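Local structure of DNA gyrase, B subunit, truncated (Myxococcus xanthus, 3CWV) at residues A42-V55 and S63-A75. The protein is a GyrB-family subunit that probably binds and hydrolyses ATP to drive the breakage, passage and rejoining of double-stranded DNA by a type II topoisomerase. Sequence-based numbering, arbitrary orientation.
Sequences AYEEARRGECRDVV and SIALFCTSRTVTA
Thr69 OG1 donates to the anti lone pair of Asp53 OD2 at 3.0 Å. Chi1 of 54° turns this hydroxyl toward the carboxylate. It also accepts from water 5, which in turn takes an N-H of Arg71 NH2 at 2.9 Å.

Arg71 NH1 donates to Gly49 O at 3.2 Å, in the carbonyl plane and at the edge of the guanidinium. Gly49 follows helix 28-47 with positive phi in a Schellman motif. The bent Arg71 chain brings its guanidinium back to residues 49-52. Arg52 stacks flat on one face, planes 5° apart and centres 3.8 Å apart. Over the opposite face lies Glu50 OE1, 3.9 Å from Arg71 NH1. This long salt bridge is charge attraction alone, and it probably offsets the like charges of the arginine pair.

Val55 and Phe67 form an antiparallel hydrogen-bonded pair, with Val55 N to Phe67 O at 2.8 Å. Val54 and Cys68 form the next, non-hydrogen-bonded pair. On their face, Cys68 SG touches Ala42 CB of the helix at 3.5 Å, and Val54 CG1 meets Leu66 CD1.

Strands 53-58 and 64-70 thus make a beta hairpin, between strands 189-194 and 151-159 of the mixed sheet. Helix 28-47 packs on it, with Leu38 and Leu39 against Leu66 and Ala42 against Cys68.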
# COMPACT_ATOMS: atom_id res chain seq x y z
N ALA A 42 7.52 -2.52 3.25
CA ALA A 42 7.08 -3.91 3.07
C ALA A 42 6.30 -4.07 1.76
O ALA A 42 6.50 -5.03 1.03
CB ALA A 42 6.21 -4.36 4.29
N TYR A 43 5.45 -3.10 1.45
CA TYR A 43 4.73 -3.10 0.17
C TYR A 43 5.68 -3.15 -1.03
O TYR A 43 5.43 -3.87 -1.98
CB TYR A 43 3.83 -1.87 -0.01
CG TYR A 43 3.28 -1.85 -1.41
CD1 TYR A 43 2.24 -2.72 -1.77
CD2 TYR A 43 3.83 -1.03 -2.38
CE1 TYR A 43 1.75 -2.73 -3.07
CE2 TYR A 43 3.37 -1.03 -3.67
CZ TYR A 43 2.33 -1.88 -4.01
OH TYR A 43 1.87 -1.87 -5.29
N GLU A 44 6.73 -2.33 -1.01
CA GLU A 44 7.62 -2.27 -2.16
C GLU A 44 8.35 -3.59 -2.35
O GLU A 44 8.55 -4.06 -3.49
CB GLU A 44 8.58 -1.08 -2.06
CG GLU A 44 9.66 -1.06 -3.15
CD GLU A 44 9.13 -0.76 -4.56
OE1 GLU A 44 7.96 -0.35 -4.72
OE2 GLU A 44 9.91 -0.92 -5.52
N GLU A 45 8.75 -4.22 -1.24
CA GLU A 45 9.34 -5.57 -1.33
C GLU A 45 8.33 -6.57 -1.87
O GLU A 45 8.66 -7.38 -2.76
CB GLU A 45 9.85 -6.05 0.02
CG GLU A 45 10.93 -5.14 0.59
CD GLU A 45 12.21 -5.14 -0.25
OE1 GLU A 45 12.87 -6.20 -0.37
OE2 GLU A 45 12.53 -4.08 -0.81
N ALA A 46 7.11 -6.55 -1.35
CA ALA A 46 6.04 -7.45 -1.85
C ALA A 46 5.75 -7.18 -3.34
O ALA A 46 5.60 -8.13 -4.11
CB ALA A 46 4.75 -7.31 -1.02
N ARG A 47 5.64 -5.91 -3.72
CA ARG A 47 5.40 -5.53 -5.11
C ARG A 47 6.42 -6.18 -6.08
O ARG A 47 6.10 -6.57 -7.22
CB ARG A 47 5.46 -4.01 -5.27
CG ARG A 47 5.05 -3.52 -6.67
CD ARG A 47 5.37 -2.04 -6.90
NE ARG A 47 6.80 -1.72 -6.97
CZ ARG A 47 7.58 -2.00 -8.02
NH1 ARG A 47 7.07 -2.63 -9.08
NH2 ARG A 47 8.85 -1.64 -8.01
N ARG A 48 7.65 -6.32 -5.61
CA ARG A 48 8.78 -6.82 -6.41
C ARG A 48 8.93 -8.33 -6.28
O ARG A 48 9.86 -8.91 -6.85
CB ARG A 48 10.08 -6.17 -5.95
CG ARG A 48 10.15 -4.69 -6.26
CD ARG A 48 11.44 -4.35 -7.00
NE ARG A 48 11.41 -4.91 -8.35
CZ ARG A 48 12.48 -5.06 -9.12
NH1 ARG A 48 13.69 -4.70 -8.67
NH2 ARG A 48 12.34 -5.58 -10.34
N GLY A 49 8.04 -8.95 -5.51
CA GLY A 49 8.06 -10.39 -5.36
C GLY A 49 9.15 -10.85 -4.40
O GLY A 49 9.64 -11.99 -4.49
N GLU A 50 9.48 -9.98 -3.44
CA GLU A 50 10.60 -10.19 -2.51
C GLU A 50 10.18 -10.25 -1.04
O GLU A 50 11.02 -10.22 -0.13
CB GLU A 50 11.65 -9.11 -2.72
CG GLU A 50 12.25 -9.07 -4.14
CD GLU A 50 13.08 -10.31 -4.45
OE1 GLU A 50 13.34 -11.12 -3.53
OE2 GLU A 50 13.47 -10.50 -5.62
N CYS A 51 8.88 -10.35 -0.79
CA CYS A 51 8.40 -10.45 0.60
C CYS A 51 7.10 -11.20 0.61
O CYS A 51 6.15 -10.82 -0.09
CB CYS A 51 8.22 -9.06 1.21
SG CYS A 51 7.51 -9.17 2.90
N ARG A 52 7.04 -12.26 1.41
CA ARG A 52 5.84 -13.09 1.50
C ARG A 52 5.05 -12.90 2.78
O ARG A 52 3.90 -13.33 2.85
CB ARG A 52 6.22 -14.57 1.39
CG ARG A 52 6.80 -14.94 0.00
CD ARG A 52 7.31 -16.39 -0.00
NE ARG A 52 8.01 -16.70 -1.25
CZ ARG A 52 9.01 -17.57 -1.37
NH1 ARG A 52 9.46 -18.22 -0.31
NH2 ARG A 52 9.57 -17.77 -2.56
N ASP A 53 5.67 -12.32 3.81
CA ASP A 53 5.03 -12.16 5.14
C ASP A 53 5.41 -10.81 5.75
O ASP A 53 6.57 -10.41 5.71
CB ASP A 53 5.43 -13.25 6.14
CG ASP A 53 5.32 -14.64 5.57
OD1 ASP A 53 4.30 -15.31 5.83
OD2 ASP A 53 6.24 -15.05 4.83
N VAL A 54 4.41 -10.14 6.34
CA VAL A 54 4.60 -8.86 7.04
C VAL A 54 3.79 -8.94 8.33
O VAL A 54 2.60 -9.29 8.30
CB VAL A 54 4.03 -7.66 6.20
CG1 VAL A 54 4.17 -6.33 6.99
CG2 VAL A 54 4.71 -7.57 4.87
N VAL A 55 4.43 -8.65 9.46
CA VAL A 55 3.76 -8.60 10.77
C VAL A 55 3.94 -7.22 11.42
O VAL A 55 5.06 -6.78 11.64
CB VAL A 55 4.33 -9.63 11.73
CG1 VAL A 55 3.50 -9.67 13.05
CG2 VAL A 55 4.33 -11.01 11.06
N SER A 63 5.23 1.59 21.54
CA SER A 63 6.19 1.18 20.53
C SER A 63 5.47 0.47 19.36
O SER A 63 4.31 0.08 19.46
CB SER A 63 7.27 0.27 21.13
OG SER A 63 6.77 -1.04 21.35
N ILE A 64 6.20 0.31 18.25
CA ILE A 64 5.65 -0.26 17.04
C ILE A 64 6.72 -1.23 16.54
O ILE A 64 7.90 -0.89 16.55
CB ILE A 64 5.49 0.83 15.95
CG1 ILE A 64 4.33 1.77 16.29
CG2 ILE A 64 5.25 0.21 14.54
CD1 ILE A 64 2.93 1.20 16.01
N ALA A 65 6.34 -2.42 16.11
CA ALA A 65 7.37 -3.23 15.42
C ALA A 65 6.81 -3.75 14.11
O ALA A 65 5.63 -4.13 14.04
CB ALA A 65 7.86 -4.38 16.30
N LEU A 66 7.64 -3.78 13.07
CA LEU A 66 7.24 -4.40 11.81
C LEU A 66 8.30 -5.45 11.48
O LEU A 66 9.50 -5.14 11.54
CB LEU A 66 7.17 -3.34 10.69
CG LEU A 66 6.78 -3.95 9.32
CD1 LEU A 66 5.36 -3.71 9.03
CD2 LEU A 66 7.65 -3.43 8.23
N PHE A 67 7.86 -6.68 11.20
CA PHE A 67 8.74 -7.73 10.71
C PHE A 67 8.35 -8.13 9.29
O PHE A 67 7.16 -8.22 8.98
CB PHE A 67 8.72 -8.96 11.64
CG PHE A 67 9.47 -10.15 11.07
CD1 PHE A 67 10.83 -10.27 11.23
CD2 PHE A 67 8.79 -11.13 10.33
CE1 PHE A 67 11.54 -11.34 10.68
CE2 PHE A 67 9.48 -12.21 9.78
CZ PHE A 67 10.86 -12.32 9.97
N CYS A 68 9.36 -8.39 8.45
CA CYS A 68 9.15 -8.82 7.07
C CYS A 68 10.07 -9.99 6.78
O CYS A 68 11.22 -9.94 7.16
CB CYS A 68 9.56 -7.71 6.12
SG CYS A 68 8.47 -6.32 6.12
N THR A 69 9.56 -11.03 6.10
CA THR A 69 10.42 -12.11 5.62
C THR A 69 11.02 -11.65 4.32
O THR A 69 10.54 -10.70 3.70
CB THR A 69 9.62 -13.43 5.39
OG1 THR A 69 8.51 -13.18 4.52
CG2 THR A 69 9.12 -14.00 6.73
N SER A 70 12.08 -12.32 3.88
CA SER A 70 12.85 -11.84 2.74
C SER A 70 13.73 -12.97 2.25
O SER A 70 14.02 -13.91 3.01
CB SER A 70 13.73 -10.65 3.17
OG SER A 70 14.38 -10.06 2.05
N ARG A 71 14.16 -12.88 0.99
CA ARG A 71 15.25 -13.74 0.52
C ARG A 71 16.47 -12.89 0.19
O ARG A 71 17.50 -13.41 -0.19
CB ARG A 71 14.84 -14.54 -0.72
CG ARG A 71 14.05 -15.83 -0.44
CD ARG A 71 12.93 -15.97 -1.47
NE ARG A 71 11.80 -15.14 -1.06
CZ ARG A 71 11.04 -14.41 -1.87
NH1 ARG A 71 11.26 -14.38 -3.18
NH2 ARG A 71 10.05 -13.69 -1.36
N THR A 72 16.35 -11.56 0.31
CA THR A 72 17.46 -10.70 -0.13
C THR A 72 18.04 -9.71 0.90
O THR A 72 19.16 -9.21 0.72
CB THR A 72 17.08 -9.89 -1.38
OG1 THR A 72 15.89 -9.12 -1.11
CG2 THR A 72 16.85 -10.83 -2.56
N VAL A 73 17.30 -9.40 1.96
CA VAL A 73 17.75 -8.36 2.90
C VAL A 73 19.14 -8.67 3.47
O VAL A 73 19.48 -9.83 3.74
CB VAL A 73 16.71 -8.13 4.06
CG1 VAL A 73 16.63 -9.36 5.02
CG2 VAL A 73 17.04 -6.82 4.82
N THR A 74 19.95 -7.63 3.65
CA THR A 74 21.22 -7.80 4.37
C THR A 74 21.40 -6.79 5.49
O THR A 74 20.85 -5.69 5.46
CB THR A 74 22.43 -7.62 3.43
OG1 THR A 74 22.51 -6.25 3.05
CG2 THR A 74 22.27 -8.46 2.17
N ALA A 75 22.26 -7.13 6.45
CA ALA A 75 22.57 -6.19 7.51
C ALA A 75 23.28 -4.94 6.98
O ALA A 75 23.05 -3.84 7.49
CB ALA A 75 23.42 -6.86 8.61
O HOH W 1 12.71 -8.44 1.09
O HOH W 2 15.84 -7.10 0.57
O HOH W 3 13.52 -10.97 -1.03
O HOH W 4 7.23 -12.51 -2.53
O HOH W 5 9.78 -13.56 1.53